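Local coordinates for pentacotripeptide-repeat region of PRORP domain-containing protein (PDB 4ME2) that probably binds RNA, including group II intron sequences, as a chloroplast pentatricopeptide-repeat protein built from helix-turn-helix units, at residues Q54-L59 against W98-A103; G161-E166 against E192-K197; R208-G213 against A224-D229. One frame throughout, in Å; residues are numbered along the deposited sequence.

Contact 1. Residues Q54-L59 against W98-A103; sequences QALKRL and WSLALA
L56 and L100 meet between helix 47-59 and helix 98-109, where their CA atoms, 7.4 Å apart, are the nearest across the two segments. The contact is carried by aliphatic groups. Both leucines point their CB toward the opposite helix, and the two side chains pass alongside one another, running opposite ways rather than meeting end on. A chi1 of -178° carries the L56 branch away from its own N and brings CD2 to the backbone side of L100, where it lies 4.0 Å from L100 CB. In return, L100 reaches back along the partner, its CD2 4.1 Å from L56 CG. A second apolar contact comes from the stem of K57: its CG rests 3.8 Å from L100 CD1, and the two chains cross at about a right angle. Beyond that stem the lysine turns at chi3 and the ammonium group is carried off from the contact, leaving the carbons near the backbone, CA and CG, against the leucine.

Polar atoms enter little into this interface. L56 CD2 packs 3.8 Å from L100 O, but no hydrogen bond joins the segments. Just outside them, the carbonyl of L56 accepts a hydrogen bond from the T60 hydroxyl, and that of K57 accepts one from R64.

L92 of helix 82-94 touches both leucines, while A72 of helix 66-77 covers L56, so the pair is buried among four helices. Apolar packing of this kind between stacked helices is consistent with the alpha-solenoid built by pentatricopeptide-repeat proteins.

Contact 2. Residues G161-E166 against E192-K197; sequences GVWVGE and EAAVRK
W163 lays one face of its indole on the backbone and methyl group of A194, and this is the tight part of the contact. The A194 CA lies 3.8 Å from the centroid of the five-membered ring and 18° off its normal, a CH-pi contact over the face. The A194 methyl sits over the benzo half, its CB 3.5 Å from W163 CE3. Along the pyrrole side of the same face comes the carbonyl of A193, with its O 3.4 Å from W163 CD1. The indole N-H does not bond to that oxygen; NE1 makes a weak hydrogen bond to E151 instead. A193 adds a more distant touch, its CB 4.3 Å from W163 CZ2. A chi1 of -63°, with CG anti to the carbonyl carbon, swings the ring across to the helix, and V162 CG2 covers the rim of its opposite face.

The other side is looser. The rest of 161-166 makes almost no contact with the helix: V164 points away, and E166, though its CB is directed at the helix, stops short of it. W163 to E166 forms a type I beta turn, closed by E166 N to W163 O at 3.0 Å, with G165 exposed. On the helix side, a pi-type turn at 192-197 is closed by K197 N to E192 O at 2.8 Å, and the exposed K197 carries its amine off from the loop.

The loop carrying W163 runs between helix 133-151 and helix 168-180. F146 of helix 133-151 meets the indole edge-to-face, K150 forms a salt bridge with E166 OE1, and I147 touches A193. W163 is thereby held between helix 133-151 and the pi-type turn of helix 184-197.

Contact 3. Residues R208-G213 against A224-D229; sequences RVMAKG and AEVEAD
V226 packs on A211 and M210 between the two helices of an antiparallel alpha-hairpin, formed by consecutive helices 204-216 and 220-236 at the C-terminal end of the modelled chain of this helix-turn-helix repeat protein. The axes of the two short segments approach to 8.3 Å, and their N-to-C directions make an angle of 147°. A small residue permits this closeness: the CA atoms of A211 and V226 are only 5.2 Å apart.

Along V226, CB already touches the facing backbone, 3.9 Å from A211 CA. There the chain forks. CG1 extends opposite the backbone N (chi1 -177°), wedges against the facing helix and takes the tightest contact, 3.3 Å from A211 N; the alanine methyl lies beside it, A211 CB being 3.6 Å from CG1. The other branch, CG2, turns along the helix to M210 and stops 3.9 Å from M210 CB. Both methyls thus rest on M210, whose CB is also 3.8 Å from V226 CG1. No hydrogen bond crosses between the segments; their meeting is van der Waals packing.

Beyond CB the methionine bends at chi2 and chi3 and runs among A187, Y191 and V175 of the preceding helices, while W188 of helix 184-197 touches V226. The Y191 hydroxyl is hydrogen-bonded to D229 OD2 on helix 220-236. At the exposed margin the touch is loose: E227 brings its CG to the alanine methyl, 4.2 Å from A211 CB.

The three contacts follow one another along the chain and stand in a row through its helical array. Contact 1 lies near the N-terminal end, on the opposite side of the chain's centre from the other two: its centre is about 33 Å from that of contact 2 and about 38 Å from that of contact 3. The nearest atoms are about 16 Å and 19 Å away, so it touches neither. Contacts 2 and 3, with centres about 17 Å apart, are joined by R196. From helix 184-197 its guanidinium bridges two acids one helical turn apart on helix 220-236, NH2 to E225 OE2 at 2.9 Å and NH1 to D229 OD2 at 2.9 Å.

Contact 1. Residues Q54-L59 against W98-A103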
loop_
_atom_site.group_PDB
_atom_site.type_symbol
_atom_site.label_atom_id
_atom_site.label_comp_id
_atom_site.label_asym_id
_atom_site.label_seq_id
_atom_site.Cartn_x
_atom_site.Cartn_y
_atom_site.Cartn_z
ATOM N N GLN A 54 -4.449 -19.682 -12.872
ATOM C CA GLN A 54 -5.265 -19.902 -14.061
ATOM C C GLN A 54 -6.755 -19.734 -13.783
ATOM O O GLN A 54 -7.476 -19.142 -14.589
ATOM C CB GLN A 54 -4.923 -21.231 -14.737
ATOM C CG GLN A 54 -3.564 -21.190 -15.430
ATOM C CD GLN A 54 -3.424 -20.014 -16.391
ATOM O OE1 GLN A 54 -4.104 -19.949 -17.414
ATOM N NE2 GLN A 54 -2.539 -19.076 -16.061
ATOM N N ALA A 55 -7.206 -20.226 -12.632
ATOM C CA ALA A 55 -8.600 -20.079 -12.221
ATOM C C ALA A 55 -8.991 -18.611 -12.054
ATOM O O ALA A 55 -10.059 -18.200 -12.502
ATOM C CB ALA A 55 -8.872 -20.857 -10.941
ATOM N N LEU A 56 -8.133 -17.822 -11.410
ATOM C CA LEU A 56 -8.444 -16.412 -11.196
ATOM C C LEU A 56 -8.572 -15.673 -12.529
ATOM O O LEU A 56 -9.467 -14.850 -12.702
ATOM C CB LEU A 56 -7.404 -15.741 -10.293
ATOM C CG LEU A 56 -7.657 -14.267 -9.961
ATOM C CD1 LEU A 56 -9.077 -14.047 -9.470
ATOM C CD2 LEU A 56 -6.652 -13.753 -8.939
ATOM N N LYS A 57 -7.673 -15.976 -13.461
ATOM C CA LYS A 57 -7.742 -15.402 -14.806
ATOM C C LYS A 57 -9.030 -15.837 -15.524
ATOM O O LYS A 57 -9.748 -15.008 -16.086
ATOM C CB LYS A 57 -6.475 -15.755 -15.601
ATOM C CG LYS A 57 -5.232 -15.012 -15.115
ATOM C CD LYS A 57 -3.920 -15.672 -15.532
ATOM C CE LYS A 57 -3.738 -15.712 -17.039
ATOM N NZ LYS A 57 -2.452 -16.361 -17.421
ATOM N N ARG A 58 -9.339 -17.130 -15.466
ATOM C CA ARG A 58 -10.547 -17.678 -16.078
ATOM C C ARG A 58 -11.815 -17.025 -15.525
ATOM O O ARG A 58 -12.711 -16.651 -16.282
ATOM C CB ARG A 58 -10.585 -19.193 -15.863
ATOM C CG ARG A 58 -11.765 -19.910 -16.497
ATOM C CD ARG A 58 -11.765 -21.391 -16.133
ATOM N NE ARG A 58 -12.140 -21.631 -14.736
ATOM C CZ ARG A 58 -11.372 -22.233 -13.828
ATOM N NH1 ARG A 58 -10.165 -22.689 -14.146
ATOM N NH2 ARG A 58 -11.821 -22.394 -12.590
ATOM N N LEU A 59 -11.878 -16.883 -14.203
ATOM C CA LEU A 59 -13.047 -16.313 -13.529
ATOM C C LEU A 59 -13.281 -14.842 -13.855
ATOM O O LEU A 59 -14.392 -14.333 -13.690
ATOM C CB LEU A 59 -12.936 -16.490 -12.010
ATOM C CG LEU A 59 -13.065 -17.922 -11.482
ATOM C CD1 LEU A 59 -12.656 -17.998 -10.017
ATOM C CD2 LEU A 59 -14.478 -18.442 -11.686
ATOM N N TRP A 98 -2.142 -6.634 -12.938
ATOM C CA TRP A 98 -2.040 -5.839 -11.716
ATOM C C TRP A 98 -3.283 -5.926 -10.853
ATOM O O TRP A 98 -3.187 -6.176 -9.645
ATOM C CB TRP A 98 -1.662 -4.405 -12.063
ATOM C CG TRP A 98 -1.396 -3.577 -10.852
ATOM C CD1 TRP A 98 -0.200 -3.428 -10.168
ATOM C CD2 TRP A 98 -2.365 -2.774 -10.129
ATOM N NE1 TRP A 98 -0.361 -2.594 -9.093
ATOM C CE2 TRP A 98 -1.646 -2.172 -9.009
ATOM C CE3 TRP A 98 -3.713 -2.507 -10.287
ATOM C CZ2 TRP A 98 -2.270 -1.334 -8.103
ATOM C CZ3 TRP A 98 -4.338 -1.659 -9.372
ATOM C CH2 TRP A 98 -3.632 -1.084 -8.303
ATOM N N SER A 99 -4.464 -5.753 -11.447
ATOM C CA SER A 99 -5.705 -5.801 -10.661
ATOM C C SER A 99 -5.931 -7.163 -9.980
ATOM O O SER A 99 -6.415 -7.214 -8.850
ATOM C CB SER A 99 -6.920 -5.400 -11.502
ATOM O OG SER A 99 -7.249 -6.421 -12.417
ATOM N N LEU A 100 -5.573 -8.252 -10.665
ATOM C CA LEU A 100 -5.698 -9.599 -10.106
ATOM C C LEU A 100 -4.679 -9.817 -9.000
ATOM O O LEU A 100 -4.983 -10.466 -8.004
ATOM C CB LEU A 100 -5.512 -10.677 -11.174
ATOM C CG LEU A 100 -6.526 -10.680 -12.319
ATOM C CD1 LEU A 100 -6.331 -11.919 -13.181
ATOM C CD2 LEU A 100 -7.940 -10.636 -11.773
ATOM N N ALA A 101 -3.472 -9.282 -9.190
ATOM C CA ALA A 101 -2.428 -9.404 -8.166
ATOM C C ALA A 101 -2.832 -8.645 -6.906
ATOM O O ALA A 101 -2.550 -9.097 -5.787
ATOM C CB ALA A 101 -1.081 -8.913 -8.691
ATOM N N LEU A 102 -3.484 -7.498 -7.089
ATOM C CA LEU A 102 -3.974 -6.692 -5.965
ATOM C C LEU A 102 -5.066 -7.456 -5.227
ATOM O O LEU A 102 -5.101 -7.470 -3.997
ATOM C CB LEU A 102 -4.542 -5.354 -6.453
ATOM C CG LEU A 102 -4.386 -4.047 -5.656
ATOM C CD1 LEU A 102 -5.632 -3.177 -5.777
ATOM C CD2 LEU A 102 -3.982 -4.215 -4.196
ATOM N N ALA A 103 -5.964 -8.089 -5.979
ATOM C CA ALA A 103 -6.992 -8.914 -5.369
ATOM C C ALA A 103 -6.347 -10.053 -4.571
ATOM O O ALA A 103 -6.824 -10.392 -3.484
ATOM C CB ALA A 103 -7.963 -9.445 -6.419
#

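Contact 2. Residues G161-E166 against E192-K197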
loop_
_atom_site.group_PDB
_atom_site.type_symbol
_atom_site.label_atom_id
_atom_site.label_comp_id
_atom_site.label_asym_id
_atom_site.label_seq_id
_atom_site.Cartn_x
_atom_site.Cartn_y
_atom_site.Cartn_z
ATOM N N GLY A 161 1.758 3.788 20.778
ATOM C CA GLY A 161 1.034 3.919 19.526
ATOM C C GLY A 161 1.532 2.980 18.447
ATOM O O GLY A 161 2.633 2.436 18.534
ATOM N N VAL A 162 0.723 2.807 17.413
ATOM C CA VAL A 162 1.021 1.824 16.392
ATOM C C VAL A 162 2.216 2.199 15.534
ATOM O O VAL A 162 2.799 1.337 14.891
ATOM C CB VAL A 162 -0.185 1.589 15.467
ATOM C CG1 VAL A 162 -1.346 1.006 16.254
ATOM C CG2 VAL A 162 -0.600 2.885 14.786
ATOM N N TRP A 163 2.579 3.476 15.526
ATOM C CA TRP A 163 3.506 3.981 14.526
ATOM C C TRP A 163 4.888 4.289 15.009
ATOM O O TRP A 163 5.802 4.397 14.200
ATOM C CB TRP A 163 2.951 5.235 13.889
ATOM C CG TRP A 163 1.675 5.060 13.124
ATOM C CD1 TRP A 163 0.412 5.486 13.484
ATOM C CD2 TRP A 163 1.511 4.448 11.816
ATOM N NE1 TRP A 163 -0.499 5.175 12.517
ATOM C CE2 TRP A 163 0.092 4.553 11.494
ATOM C CE3 TRP A 163 2.360 3.842 10.922
ATOM C CZ2 TRP A 163 -0.432 4.059 10.322
ATOM C CZ3 TRP A 163 1.823 3.348 9.737
ATOM C CH2 TRP A 163 0.458 3.457 9.447
ATOM N N VAL A 164 5.063 4.455 16.317
ATOM C CA VAL A 164 6.365 4.858 16.870
ATOM C C VAL A 164 7.518 3.898 16.534
ATOM O O VAL A 164 8.666 4.326 16.392
ATOM C CB VAL A 164 6.275 5.121 18.391
ATOM C CG1 VAL A 164 7.653 5.292 19.015
ATOM C CG2 VAL A 164 5.430 6.357 18.652
ATOM N N GLY A 165 7.206 2.611 16.394
ATOM C CA GLY A 165 8.216 1.610 16.062
ATOM C C GLY A 165 8.296 1.239 14.590
ATOM O O GLY A 165 8.979 0.279 14.224
ATOM N N GLU A 166 7.606 2.000 13.741
ATOM C CA GLU A 166 7.548 1.716 12.302
ATOM C C GLU A 166 8.893 1.854 11.595
ATOM O O GLU A 166 9.660 2.775 11.884
ATOM C CB GLU A 166 6.526 2.633 11.623
ATOM C CG GLU A 166 6.175 2.223 10.202
ATOM C CD GLU A 166 5.410 0.913 10.145
ATOM O OE1 GLU A 166 4.736 0.567 11.139
ATOM O OE2 GLU A 166 5.486 0.227 9.106
ATOM N N GLU A 192 0.528 11.923 7.512
ATOM C CA GLU A 192 -0.192 12.475 8.653
ATOM C C GLU A 192 -0.382 11.446 9.766
ATOM O O GLU A 192 -0.082 11.725 10.925
ATOM C CB GLU A 192 -1.540 13.046 8.225
ATOM C CG GLU A 192 -2.393 13.514 9.388
ATOM C CD GLU A 192 -3.749 14.012 8.946
ATOM O OE1 GLU A 192 -4.066 15.187 9.219
ATOM O OE2 GLU A 192 -4.495 13.233 8.317
ATOM N N ALA A 193 -0.870 10.260 9.411
ATOM C CA ALA A 193 -1.143 9.222 10.408
ATOM C C ALA A 193 0.126 8.748 11.119
ATOM O O ALA A 193 0.149 8.654 12.346
ATOM C CB ALA A 193 -1.886 8.049 9.783
ATOM N N ALA A 194 1.180 8.474 10.355
ATOM C CA ALA A 194 2.409 7.912 10.918
ATOM C C ALA A 194 3.338 8.962 11.529
ATOM O O ALA A 194 3.777 8.822 12.675
ATOM C CB ALA A 194 3.150 7.092 9.874
ATOM N N VAL A 195 3.629 10.012 10.762
ATOM C CA VAL A 195 4.622 11.015 11.158
ATOM C C VAL A 195 4.053 12.082 12.094
ATOM O O VAL A 195 4.550 12.265 13.206
ATOM C CB VAL A 195 5.274 11.689 9.929
ATOM C CG1 VAL A 195 6.135 12.869 10.357
ATOM C CG2 VAL A 195 6.100 10.683 9.142
ATOM N N ARG A 196 3.023 12.790 11.643
ATOM C CA ARG A 196 2.449 13.877 12.431
ATOM C C ARG A 196 1.745 13.376 13.687
ATOM O O ARG A 196 2.125 13.741 14.801
ATOM C CB ARG A 196 1.502 14.724 11.580
ATOM C CG ARG A 196 2.230 15.583 10.559
ATOM C CD ARG A 196 1.308 16.118 9.473
ATOM N NE ARG A 196 0.365 17.138 9.934
ATOM C CZ ARG A 196 0.679 18.400 10.224
ATOM N NH1 ARG A 196 1.932 18.828 10.136
ATOM N NH2 ARG A 196 -0.266 19.238 10.620
ATOM N N LYS A 197 0.737 12.530 13.497
ATOM C CA LYS A 197 -0.110 12.053 14.590
ATOM C C LYS A 197 0.459 10.847 15.338
ATOM O O LYS A 197 0.293 10.734 16.555
ATOM C CB LYS A 197 -1.508 11.710 14.069
ATOM C CG LYS A 197 -2.442 12.891 13.932
ATOM C CD LYS A 197 -3.764 12.426 13.342
ATOM C CE LYS A 197 -4.946 13.146 13.968
ATOM N NZ LYS A 197 -5.469 14.280 13.149
#

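Contact 3. Residues R208-G213 against A224-D229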
loop_
_atom_site.group_PDB
_atom_site.type_symbol
_atom_site.label_atom_id
_atom_site.label_comp_id
_atom_site.label_asym_id
_atom_site.label_seq_id
_atom_site.Cartn_x
_atom_site.Cartn_y
_atom_site.Cartn_z
ATOM N N ARG A 208 11.344 16.335 2.759
ATOM C CA ARG A 208 11.602 16.861 1.427
ATOM C C ARG A 208 10.728 16.165 0.387
ATOM O O ARG A 208 10.203 16.814 -0.514
ATOM C CB ARG A 208 13.082 16.729 1.061
ATOM C CG ARG A 208 14.026 17.489 1.985
ATOM C CD ARG A 208 15.456 17.441 1.473
ATOM N NE ARG A 208 15.514 17.800 0.057
ATOM C CZ ARG A 208 16.630 18.023 -0.632
ATOM N NH1 ARG A 208 17.819 17.933 -0.044
ATOM N NH2 ARG A 208 16.553 18.346 -1.917
ATOM N N VAL A 209 10.581 14.848 0.524
ATOM C CA VAL A 209 9.721 14.076 -0.372
ATOM C C VAL A 209 8.317 14.671 -0.362
ATOM O O VAL A 209 7.741 14.950 -1.417
ATOM C CB VAL A 209 9.648 12.589 0.044
ATOM C CG1 VAL A 209 8.557 11.858 -0.730
ATOM C CG2 VAL A 209 10.992 11.907 -0.173
ATOM N N MET A 210 7.799 14.874 0.844
ATOM C CA MET A 210 6.416 15.295 1.041
ATOM C C MET A 210 6.185 16.760 0.677
ATOM O O MET A 210 5.231 17.078 -0.032
ATOM C CB MET A 210 5.967 14.990 2.470
ATOM C CG MET A 210 5.593 13.529 2.682
ATOM S SD MET A 210 4.161 13.068 1.684
ATOM C CE MET A 210 2.918 14.136 2.409
ATOM N N ALA A 211 7.061 17.645 1.142
ATOM C CA ALA A 211 6.901 19.078 0.869
ATOM C C ALA A 211 6.886 19.377 -0.630
ATOM O O ALA A 211 6.017 20.104 -1.116
ATOM C CB ALA A 211 7.977 19.891 1.579
ATOM N N LYS A 212 7.837 18.803 -1.364
ATOM C CA LYS A 212 7.932 19.011 -2.806
ATOM C C LYS A 212 6.820 18.258 -3.544
ATOM O O LYS A 212 6.287 18.736 -4.548
ATOM C CB LYS A 212 9.324 18.602 -3.316
ATOM C CG LYS A 212 10.478 19.242 -2.543
ATOM C CD LYS A 212 11.840 18.614 -2.838
ATOM C CE LYS A 212 12.554 19.294 -3.999
ATOM N NZ LYS A 212 14.021 19.025 -3.978
ATOM N N GLY A 213 6.466 17.082 -3.029
ATOM C CA GLY A 213 5.397 16.282 -3.618
ATOM C C GLY A 213 4.032 16.948 -3.530
ATOM O O GLY A 213 3.320 17.048 -4.527
ATOM N N ALA A 224 2.132 23.213 2.838
ATOM C CA ALA A 224 2.449 24.194 3.865
ATOM C C ALA A 224 2.656 23.540 5.235
ATOM O O ALA A 224 3.518 23.966 5.998
ATOM C CB ALA A 224 1.367 25.261 3.927
ATOM N N GLU A 225 1.868 22.504 5.534
ATOM C CA GLU A 225 2.030 21.742 6.774
ATOM C C GLU A 225 3.407 21.084 6.815
ATOM O O GLU A 225 4.122 21.183 7.814
ATOM C CB GLU A 225 0.948 20.667 6.913
ATOM C CG GLU A 225 -0.484 21.177 6.968
ATOM C CD GLU A 225 -0.938 21.542 8.367
ATOM O OE1 GLU A 225 -2.160 21.615 8.575
ATOM O OE2 GLU A 225 -0.095 21.746 9.260
ATOM N N VAL A 226 3.777 20.424 5.723
ATOM C CA VAL A 226 5.069 19.744 5.658
ATOM C C VAL A 226 6.213 20.748 5.778
ATOM O O VAL A 226 7.187 20.502 6.493
ATOM C CB VAL A 226 5.242 18.911 4.374
ATOM C CG1 VAL A 226 6.579 18.184 4.410
ATOM C CG2 VAL A 226 4.105 17.912 4.209
ATOM N N GLU A 227 6.094 21.888 5.101
ATOM C CA GLU A 227 7.120 22.919 5.209
ATOM C C GLU A 227 7.294 23.382 6.657
ATOM O O GLU A 227 8.408 23.646 7.093
ATOM C CB GLU A 227 6.820 24.094 4.276
ATOM C CG GLU A 227 6.907 23.723 2.800
ATOM C CD GLU A 227 6.651 24.893 1.862
ATOM O OE1 GLU A 227 6.361 26.011 2.343
ATOM O OE2 GLU A 227 6.743 24.692 0.633
ATOM N N ALA A 228 6.192 23.456 7.401
ATOM C CA ALA A 228 6.240 23.780 8.826
ATOM C C ALA A 228 7.012 22.704 9.601
ATOM O O ALA A 228 7.873 23.015 10.428
ATOM C CB ALA A 228 4.829 23.945 9.378
ATOM N N ASP A 229 6.717 21.438 9.311
ATOM C CA ASP A 229 7.420 20.322 9.946
ATOM C C ASP A 229 8.913 20.323 9.602
ATOM O O ASP A 229 9.754 20.130 10.480
ATOM C CB ASP A 229 6.791 18.982 9.540
ATOM C CG ASP A 229 5.361 18.823 10.031
ATOM O OD1 ASP A 229 4.942 19.567 10.945
ATOM O OD2 ASP A 229 4.648 17.943 9.497
#